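Local coordinates for protein LP04448p (Drosophila melanogaster, PDB 4QMH) that belongs to the XMAP215 family, which drives microtubule polymerization through an array of TOG domains, the fourth of which is described here and probably engages tubulin, at residues V12-A15 with P16-T19; E20-L23 with K24-D28; E82-A85 with T86-A90; N98-P101 with G102-H105. All coordinates share one frame; numbering follows the deposited sequence.

Contact 1 of 4, residues V12-A15 with P16-T19; sequences VDIA and PQIT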
loop_
_atom_site.group_PDB
_atom_site.type_symbol
_atom_site.label_atom_id
_atom_site.label_comp_id
_atom_site.label_asym_id
_atom_site.label_seq_id
_atom_site.Cartn_x
_atom_site.Cartn_y
_atom_site.Cartn_z
ATOM N N VAL A 12 16.514 18.371 -8.255
ATOM C CA VAL A 12 17.027 17.965 -9.557
ATOM C C VAL A 12 15.949 17.216 -10.331
ATOM O O VAL A 12 15.289 16.335 -9.788
ATOM C CB VAL A 12 18.257 17.047 -9.394
ATOM C CG1 VAL A 12 18.734 16.526 -10.749
ATOM C CG2 VAL A 12 19.382 17.775 -8.660
ATOM N N ASP A 13 15.770 17.563 -11.602
ATOM C CA ASP A 13 14.904 16.783 -12.469
ATOM C C ASP A 13 15.725 15.629 -13.045
ATOM O O ASP A 13 16.599 15.852 -13.880
ATOM C CB ASP A 13 14.344 17.656 -13.595
ATOM C CG ASP A 13 13.406 16.897 -14.512
ATOM O OD1 ASP A 13 13.042 15.745 -14.188
ATOM O OD2 ASP A 13 13.026 17.459 -15.562
ATOM N N ILE A 14 15.461 14.407 -12.593
ATOM C CA ILE A 14 16.221 13.255 -13.090
ATOM C C ILE A 14 15.579 12.586 -14.304
ATOM O O ILE A 14 16.105 11.605 -14.825
ATOM C CB ILE A 14 16.486 12.187 -12.000
ATOM C CG1 ILE A 14 15.175 11.596 -11.482
ATOM C CG2 ILE A 14 17.343 12.768 -10.880
ATOM C CD1 ILE A 14 15.373 10.346 -10.628
ATOM N N ALA A 15 14.444 13.106 -14.757
ATOM C CA ALA A 15 13.783 12.514 -15.920
ATOM C C ALA A 15 14.728 12.292 -17.109
ATOM O O ALA A 15 14.690 11.235 -17.724
ATOM C CB ALA A 15 12.564 13.322 -16.338
ATOM N N PRO A 16 15.565 13.289 -17.444
ATOM C CA PRO A 16 16.471 13.087 -18.582
ATOM C C PRO A 16 17.424 11.900 -18.408
ATOM O O PRO A 16 17.920 11.377 -19.407
ATOM C CB PRO A 16 17.266 14.394 -18.625
ATOM C CG PRO A 16 16.323 15.407 -18.077
ATOM C CD PRO A 16 15.597 14.685 -16.968
ATOM N N GLN A 17 17.668 11.483 -17.167
ATOM C CA GLN A 17 18.580 10.365 -16.900
ATOM C C GLN A 17 17.873 9.014 -16.966
ATOM O O GLN A 17 18.526 7.965 -16.984
ATOM C CB GLN A 17 19.242 10.524 -15.525
ATOM C CG GLN A 17 20.177 11.721 -15.415
ATOM C CD GLN A 17 20.992 11.705 -14.130
ATOM O OE1 GLN A 17 21.898 10.886 -13.959
ATOM N NE2 GLN A 17 20.679 12.618 -13.228
ATOM N N ILE A 18 16.544 9.037 -16.995
ATOM C CA ILE A 18 15.780 7.803 -17.143
ATOM C C ILE A 18 15.649 7.489 -18.631
ATOM O O ILE A 18 14.598 7.685 -19.242
ATOM C CB ILE A 18 14.398 7.880 -16.479
ATOM C CG1 ILE A 18 14.515 8.444 -15.059
ATOM C CG2 ILE A 18 13.743 6.505 -16.457
ATOM C CD1 ILE A 18 15.464 7.672 -14.172
ATOM N N THR A 19 16.732 6.982 -19.202
ATOM C CA THR A 19 16.819 6.777 -20.640
ATOM C C THR A 19 16.158 5.473 -21.073
ATOM O O THR A 19 15.895 4.589 -20.259
ATOM C CB THR A 19 18.277 6.719 -21.072
ATOM O OG1 THR A 19 18.907 5.604 -20.425
ATOM C CG2 THR A 19 19.007 8.014 -20.698
HETATM O O HOH W 1 19.147 14.970 -14.250
#
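Ile-14 and Ala-15 meet Gln-17 and Ile-18 in a local turn, a short 3-10 segment opened by an Asx turn, in the loop that leads into helix 20-26 of the all-helical TOG domain. The Asx turn comes first: OD1 of Asp-13 accepts from Ala-15 N at 3.0 Å, the donor standing well above the carboxylate plane. With CG swung away from its own backbone N (chi1 -179°), the carboxylate also lies against CD of Pro-16 and takes a second hydrogen bond from Ser-54. With an alanine in its place, Ala-15 N and the Ser-54 hydroxyl would probably lose their common acceptor, and the start of the turn its tie. Two backbone bonds then wind the chain: Gln-17 N to Ile-14 O (2.8 Å) and Ile-18 N to Ala-15 O (3.0 Å), both donors approaching from above the carbonyl planes. Alongside these bonds, CD1 of Ile-14 comes to 4.4 Å from CD1 of Ile-18, while Ile-14 also packs on Ile-44 and Ala-48 of helix 31-48. The Gln-17 side chain crosses that of Ile-14 at about a right angle. Its amide NE2 donates to a water (3.0 Å), which in turn donates to Asp-13 O at 2.7 Å.

Contact 2 of 4, residues E20-L23 with K24-D28; sequences EALL and KEMSD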
loop_
_atom_site.group_PDB
_atom_site.type_symbol
_atom_site.label_atom_id
_atom_site.label_comp_id
_atom_site.label_asym_id
_atom_site.label_seq_id
_atom_site.Cartn_x
_atom_site.Cartn_y
_atom_site.Cartn_z
ATOM N N GLU A 20 15.891 5.345 -22.368
ATOM C CA GLU A 20 15.365 4.091 -22.881
ATOM C C GLU A 20 16.330 2.950 -22.572
ATOM O O GLU A 20 15.904 1.823 -22.285
ATOM C CB GLU A 20 15.148 4.182 -24.392
ATOM C CG GLU A 20 14.039 5.132 -24.803
ATOM C CD GLU A 20 12.660 4.586 -24.502
ATOM O OE1 GLU A 20 12.542 3.364 -24.278
ATOM O OE2 GLU A 20 11.694 5.379 -24.488
ATOM N N ALA A 21 17.626 3.244 -22.639
ATOM C CA ALA A 21 18.642 2.219 -22.396
ATOM C C ALA A 21 18.588 1.722 -20.955
ATOM O O ALA A 21 18.693 0.519 -20.705
ATOM C CB ALA A 21 20.035 2.742 -22.727
ATOM N N LEU A 22 18.447 2.651 -20.014
ATOM C CA LEU A 22 18.350 2.275 -18.607
ATOM C C LEU A 22 17.110 1.413 -18.383
ATOM O O LEU A 22 17.184 0.376 -17.741
ATOM C CB LEU A 22 18.314 3.509 -17.706
ATOM C CG LEU A 22 18.051 3.211 -16.230
ATOM C CD1 LEU A 22 19.196 2.392 -15.628
ATOM C CD2 LEU A 22 17.855 4.509 -15.472
ATOM N N LEU A 23 15.969 1.831 -18.929
ATOM C CA LEU A 23 14.748 1.051 -18.764
ATOM C C LEU A 23 14.858 -0.329 -19.403
ATOM O O LEU A 23 14.364 -1.318 -18.868
ATOM C CB LEU A 23 13.542 1.805 -19.318
ATOM C CG LEU A 23 13.260 3.126 -18.606
ATOM C CD1 LEU A 23 12.062 3.829 -19.252
ATOM C CD2 LEU A 23 13.017 2.901 -17.112
ATOM N N LYS A 24 15.517 -0.396 -20.551
ATOM C CA LYS A 24 15.728 -1.673 -21.209
ATOM C C LYS A 24 16.612 -2.596 -20.371
ATOM O O LYS A 24 16.332 -3.793 -20.257
ATOM C CB LYS A 24 16.346 -1.455 -22.587
ATOM C CG LYS A 24 16.568 -2.746 -23.366
ATOM C CD LYS A 24 17.069 -2.442 -24.770
ATOM C CE LYS A 24 17.748 -3.660 -25.389
ATOM N NZ LYS A 24 18.362 -3.329 -26.713
ATOM N N GLU A 25 17.669 -2.043 -19.779
ATOM C CA GLU A 25 18.537 -2.841 -18.907
ATOM C C GLU A 25 17.757 -3.347 -17.695
ATOM O O GLU A 25 17.865 -4.514 -17.313
ATOM C CB GLU A 25 19.756 -2.044 -18.442
ATOM C CG GLU A 25 20.771 -2.923 -17.726
ATOM C CD GLU A 25 22.087 -2.220 -17.475
ATOM O OE1 GLU A 25 22.068 -1.026 -17.126
ATOM O OE2 GLU A 25 23.140 -2.873 -17.627
ATOM N N MET A 26 16.960 -2.463 -17.101
ATOM C CA MET A 26 16.139 -2.818 -15.943
ATOM C C MET A 26 15.151 -3.952 -16.225
ATOM O O MET A 26 14.747 -4.665 -15.303
ATOM C CB MET A 26 15.376 -1.586 -15.427
ATOM C CG MET A 26 16.250 -0.572 -14.706
ATOM S SD MET A 26 15.349 0.928 -14.281
ATOM C CE MET A 26 14.039 0.254 -13.261
ATOM N N SER A 27 14.749 -4.111 -17.485
ATOM C CA SER A 27 13.760 -5.133 -17.828
ATOM C C SER A 27 14.338 -6.309 -18.633
ATOM O O SER A 27 13.595 -7.080 -19.242
ATOM C CB SER A 27 12.561 -4.508 -18.554
ATOM O OG SER A 27 12.958 -3.868 -19.755
ATOM N N ASP A 28 15.661 -6.442 -18.626
ATOM C CA ASP A 28 16.332 -7.549 -19.318
ATOM C C ASP A 28 15.826 -8.905 -18.819
ATOM O O ASP A 28 15.365 -9.018 -17.692
ATOM C CB ASP A 28 17.836 -7.442 -19.094
ATOM C CG ASP A 28 18.635 -8.335 -20.026
ATOM O OD1 ASP A 28 18.938 -7.893 -21.148
ATOM O OD2 ASP A 28 18.956 -9.475 -19.636
#
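Leu-22 and Leu-23 meet Met-26 and Ser-27 one turn further along helix 20-26, a two-turn helix near the N-terminal end of the domain. Three regular i to i+4 bonds account for its middle: Lys-24 N donates to Glu-20 O, Glu-25 N to Ala-21 O, and Met-26 N to Leu-22 O. The last is the straightest, with an N-H...O angle of 164° over 2.9 Å. The pattern frays at the C-terminal end. Ser-27 N makes a weak bond to Leu-23 O and a further one, at 3.2 Å, to Lys-24 O, and Asp-28 N reaches Glu-25 O over the same length. The hydroxyl of Ser-27 folds back on the chain: chi1 of 60° sets OG between its own backbone N and carbonyl carbon, 3.0 Å from Leu-23 O, although its proton has another acceptor close by. At the other end, Leu-22 N is met by the N-cap hydroxyl of Thr-19. Among the charged side chains, Glu-25 stretches away from the turn to a salt bridge with Lys-40, and Asp-28 OD2 accepts from Asp-30 N.

The apolar side is carried by Met-26, whose SD rests 4.0 Å from CG of Leu-22 and 4.2 Å from CD2 of Leu-23, crossing both side chains obliquely; its CG also lies against Leu-22 O. Met-26 then fits between two helices, touching Leu-38 of helix 31-48 and Leu-58 and Leu-62 of helix 58-66, while Leu-23 leans on Ala-61 of the latter.

Contact 3 of 4, residues E82-A85 with T86-A90; sequences EQLA and TAMGA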
loop_
_atom_site.group_PDB
_atom_site.type_symbol
_atom_site.label_atom_id
_atom_site.label_comp_id
_atom_site.label_asym_id
_atom_site.label_seq_id
_atom_site.Cartn_x
_atom_site.Cartn_y
_atom_site.Cartn_z
ATOM N N GLU A 82 11.996 3.236 -1.451
ATOM C CA GLU A 82 12.096 3.992 -0.209
ATOM C C GLU A 82 13.037 5.174 -0.421
ATOM O O GLU A 82 12.734 6.295 -0.007
ATOM C CB GLU A 82 12.557 3.120 0.961
ATOM C CG GLU A 82 12.198 3.718 2.315
ATOM C CD GLU A 82 12.489 2.788 3.475
ATOM O OE1 GLU A 82 12.381 1.556 3.301
ATOM O OE2 GLU A 82 12.829 3.295 4.565
ATOM N N GLN A 83 14.152 4.916 -1.103
ATOM C CA GLN A 83 15.113 5.957 -1.461
ATOM C C GLN A 83 14.434 7.034 -2.318
ATOM O O GLN A 83 14.657 8.236 -2.131
ATOM C CB GLN A 83 16.294 5.322 -2.200
ATOM C CG GLN A 83 17.331 6.284 -2.742
ATOM C CD GLN A 83 18.361 5.593 -3.625
ATOM O OE1 GLN A 83 18.209 4.424 -3.992
ATOM N NE2 GLN A 83 19.419 6.311 -3.964
ATOM N N LEU A 84 13.590 6.603 -3.247
ATOM C CA LEU A 84 12.906 7.534 -4.126
ATOM C C LEU A 84 11.959 8.425 -3.323
ATOM O O LEU A 84 11.861 9.638 -3.557
ATOM C CB LEU A 84 12.144 6.763 -5.219
ATOM C CG LEU A 84 11.601 7.555 -6.408
ATOM C CD1 LEU A 84 12.719 7.975 -7.371
ATOM C CD2 LEU A 84 10.565 6.724 -7.145
ATOM N N ALA A 85 11.261 7.831 -2.359
ATOM C CA ALA A 85 10.327 8.603 -1.544
ATOM C C ALA A 85 11.062 9.713 -0.809
ATOM O O ALA A 85 10.626 10.863 -0.793
ATOM C CB ALA A 85 9.616 7.700 -0.548
ATOM N N THR A 86 12.179 9.350 -0.194
ATOM C CA THR A 86 12.968 10.309 0.564
ATOM C C THR A 86 13.443 11.447 -0.342
ATOM O O THR A 86 13.375 12.615 0.031
ATOM C CB THR A 86 14.161 9.616 1.241
ATOM O OG1 THR A 86 13.668 8.667 2.204
ATOM C CG2 THR A 86 15.059 10.645 1.937
ATOM N N ALA A 87 13.910 11.096 -1.534
ATOM C CA ALA A 87 14.409 12.093 -2.484
ATOM C C ALA A 87 13.311 13.018 -3.013
ATOM O O ALA A 87 13.553 14.184 -3.330
ATOM C CB ALA A 87 15.126 11.383 -3.660
ATOM N N MET A 88 12.092 12.498 -3.104
ATOM C CA MET A 88 11.007 13.213 -3.785
ATOM C C MET A 88 10.126 14.009 -2.826
ATOM O O MET A 88 9.447 14.955 -3.237
ATOM C CB MET A 88 10.158 12.207 -4.563
ATOM C CG MET A 88 9.565 12.742 -5.832
ATOM S SD MET A 88 8.749 11.419 -6.744
ATOM C CE MET A 88 10.062 10.776 -7.765
ATOM N N GLY A 89 10.133 13.633 -1.553
ATOM C CA GLY A 89 9.292 14.313 -0.580
ATOM C C GLY A 89 7.829 14.244 -1.003
ATOM O O GLY A 89 7.370 13.186 -1.423
ATOM N N ALA A 90 7.106 15.363 -0.904
ATOM C CA ALA A 90 5.665 15.378 -1.205
ATOM C C ALA A 90 5.334 14.909 -2.622
ATOM O O ALA A 90 4.231 14.442 -2.883
ATOM C CB ALA A 90 5.082 16.764 -0.959
#
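Leu-84 and Met-88 pack side by side, one turn apart, in the last two turns of helix 71-88, one of the helices of the TOG domain's helical-repeat array. This is the tight side. The methyl CE of Met-88 lies alongside the isopropyl group of Leu-84, 3.8 Å from CG and 3.9 Å from CD1, brought back toward it by the bend of the thioether at chi3 (-89°). Met-88 CB also presses on the carbonyl of Leu-84, 3.2 Å from O. Ile-51 touches both side chains, and Ile-45 of helix 31-48 adds to the cover over Leu-84 and Ala-87. Gln-83, on the same flank, donates a hydrogen bond from NE2 to Gln-42 O.

Thr-86 lies on the more open side. Its backbone N makes a straight bond to Glu-82 O (3.1 Å, 165°), whereas its hydroxyl OG1 stands 3.4 Å from that same oxygen, a weak approach at most. The Glu-82 side chain touches Asn-120, and Thr-86 itself touches Lys-128, both on helix 112-129.

At the C-terminal end, Met-88 N bonds chiefly to Leu-84 O and only weakly to Ala-85 O. Gly-89 then turns the chain out of the helix with a positive phi (57°). Ala-85 O takes the last of these backbone bonds, from Gly-89 N, which lies 2.9 Å away and nearly along the C=O axis.

Contact 4 of 4, residues N98-P101 with G102-H105; sequences NLFP and GFLH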
loop_
_atom_site.group_PDB
_atom_site.type_symbol
_atom_site.label_atom_id
_atom_site.label_comp_id
_atom_site.label_asym_id
_atom_site.label_seq_id
_atom_site.Cartn_x
_atom_site.Cartn_y
_atom_site.Cartn_z
ATOM N N ASN A 98 1.049 3.745 -9.327
ATOM C CA ASN A 98 1.941 2.746 -9.909
ATOM C C ASN A 98 2.557 1.800 -8.882
ATOM O O ASN A 98 2.639 0.593 -9.109
ATOM C CB ASN A 98 3.051 3.414 -10.732
ATOM C CG ASN A 98 2.600 3.787 -12.139
ATOM O OD1 ASN A 98 2.287 2.918 -12.959
ATOM N ND2 ASN A 98 2.586 5.078 -12.425
ATOM N N LEU A 99 2.980 2.344 -7.746
ATOM C CA LEU A 99 3.853 1.603 -6.839
ATOM C C LEU A 99 3.133 0.932 -5.680
ATOM O O LEU A 99 3.559 -0.118 -5.220
ATOM C CB LEU A 99 4.941 2.511 -6.274
ATOM C CG LEU A 99 5.785 3.178 -7.357
ATOM C CD1 LEU A 99 6.772 4.148 -6.714
ATOM C CD2 LEU A 99 6.505 2.129 -8.195
ATOM N N PHE A 100 2.062 1.551 -5.198
ATOM C CA PHE A 100 1.346 1.021 -4.038
ATOM C C PHE A 100 0.814 -0.413 -4.241
ATOM O O PHE A 100 0.937 -1.238 -3.342
ATOM C CB PHE A 100 0.230 2.003 -3.635
ATOM C CG PHE A 100 -0.510 1.643 -2.372
ATOM C CD1 PHE A 100 0.166 1.318 -1.204
ATOM C CD2 PHE A 100 -1.901 1.713 -2.335
ATOM C CE1 PHE A 100 -0.525 1.033 -0.033
ATOM C CE2 PHE A 100 -2.596 1.416 -1.168
ATOM C CZ PHE A 100 -1.903 1.081 -0.016
ATOM N N PRO A 101 0.223 -0.719 -5.412
ATOM C CA PRO A 101 -0.202 -2.115 -5.597
ATOM C C PRO A 101 0.944 -3.107 -5.406
ATOM O O PRO A 101 0.731 -4.195 -4.846
ATOM C CB PRO A 101 -0.698 -2.136 -7.039
ATOM C CG PRO A 101 -1.243 -0.724 -7.242
ATOM C CD PRO A 101 -0.239 0.151 -6.511
ATOM N N GLY A 102 2.144 -2.726 -5.842
ATOM C CA GLY A 102 3.309 -3.586 -5.690
ATOM C C GLY A 102 3.749 -3.711 -4.239
ATOM O O GLY A 102 4.139 -4.782 -3.791
ATOM N N PHE A 103 3.704 -2.606 -3.500
ATOM C CA PHE A 103 3.976 -2.642 -2.069
ATOM C C PHE A 103 2.993 -3.571 -1.368
ATOM O O PHE A 103 3.370 -4.374 -0.512
ATOM C CB PHE A 103 3.827 -1.254 -1.433
ATOM C CG PHE A 103 4.753 -0.209 -1.974
ATOM C CD1 PHE A 103 5.897 -0.538 -2.684
ATOM C CD2 PHE A 103 4.460 1.127 -1.757
ATOM C CE1 PHE A 103 6.734 0.456 -3.168
ATOM C CE2 PHE A 103 5.297 2.135 -2.232
ATOM C CZ PHE A 103 6.437 1.793 -2.947
ATOM N N LEU A 104 1.719 -3.452 -1.722
ATOM C CA LEU A 104 0.703 -4.263 -1.071
ATOM C C LEU A 104 0.959 -5.727 -1.366
ATOM O O LEU A 104 0.795 -6.589 -0.505
ATOM C CB LEU A 104 -0.695 -3.870 -1.551
ATOM C CG LEU A 104 -1.254 -2.529 -1.068
ATOM C CD1 LEU A 104 -2.580 -2.252 -1.765
ATOM C CD2 LEU A 104 -1.395 -2.514 0.459
ATOM N N HIS A 105 1.341 -6.017 -2.601
ATOM C CA HIS A 105 1.552 -7.393 -2.968
ATOM C C HIS A 105 2.715 -8.006 -2.184
ATOM O O HIS A 105 2.664 -9.177 -1.804
ATOM C CB HIS A 105 1.777 -7.528 -4.466
ATOM C CG HIS A 105 1.713 -8.940 -4.935
ATOM N ND1 HIS A 105 0.529 -9.641 -5.022
ATOM C CD2 HIS A 105 2.692 -9.797 -5.299
ATOM C CE1 HIS A 105 0.785 -10.867 -5.444
ATOM N NE2 HIS A 105 2.088 -10.988 -5.615
#
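Phe-100 and Leu-104, one turn apart on helix 96-106, form a CH-pi contact: CG of Leu-104 hangs over one face of the phenyl ring, 3.9 Å from its centroid and 17° off the ring normal. CD1 also lies over that face, nearest CE2 (3.7 Å), while CD2 sits beyond the rim, beside CZ and CE1. Two different first torsions make this possible. The Phe-100 ring carbon CG is turned opposite its backbone N (chi1 -175°), which carries the ring forward along the helix, while Leu-104 has CG beside its own N and so leans back to meet it.

Phe-103 takes the second course too, and its ring folds back across the preceding turn. There the carbonyl O of Leu-99 lies 3.4 Å above one face, offset toward the rim, and CZ reaches CB of Leu-99 at 3.7 Å. That same oxygen accepts the backbone bond from Phe-103 N, in the carbonyl plane. At the edge of the Phe-100 ring, CD2 of Phe-103 approaches CD1 at 4.3 Å. A gap beside Leu-99 and Phe-100 would probably open if Phe-103 were a serine, and Phe-125 would lose its aromatic mate.

Pro-101, lacking an N-H, kinks the helix here. Both rings touch Ile-122 of helix 112-129, but otherwise they part: Phe-100 stacks with Phe-134 and touches Met-139 and Ile-140 of helix 139-145, whereas Phe-103 meets Phe-125 edge-to-face on helix 112-129 and packs against Leu-78 and Cys-81 of helix 71-88 and Leu-66 of helix 58-66.

Overall arrangement
The four contacts follow one another along the chain and step from the N-terminal end of the domain towards its middle: contacts 1 and 2 each lie about 26 Å from the centre of the chain, contact 3 about 15 Å and contact 4 about 6 Å, centre to centre. Contacts 1 and 2 are continuous and touch, CG2 of Ile-18 lying 3.7 Å from CD2 of Leu-23. Contacts 3 and 4 sit on consecutive helices, with nearest atoms about 5 Å apart. Ile-51 and Ile-55 bridge contacts 1 and 3, touching Ile-14 and Met-88, while Leu-62 links contacts 2 and 4 by touching Met-26 and Leu-99.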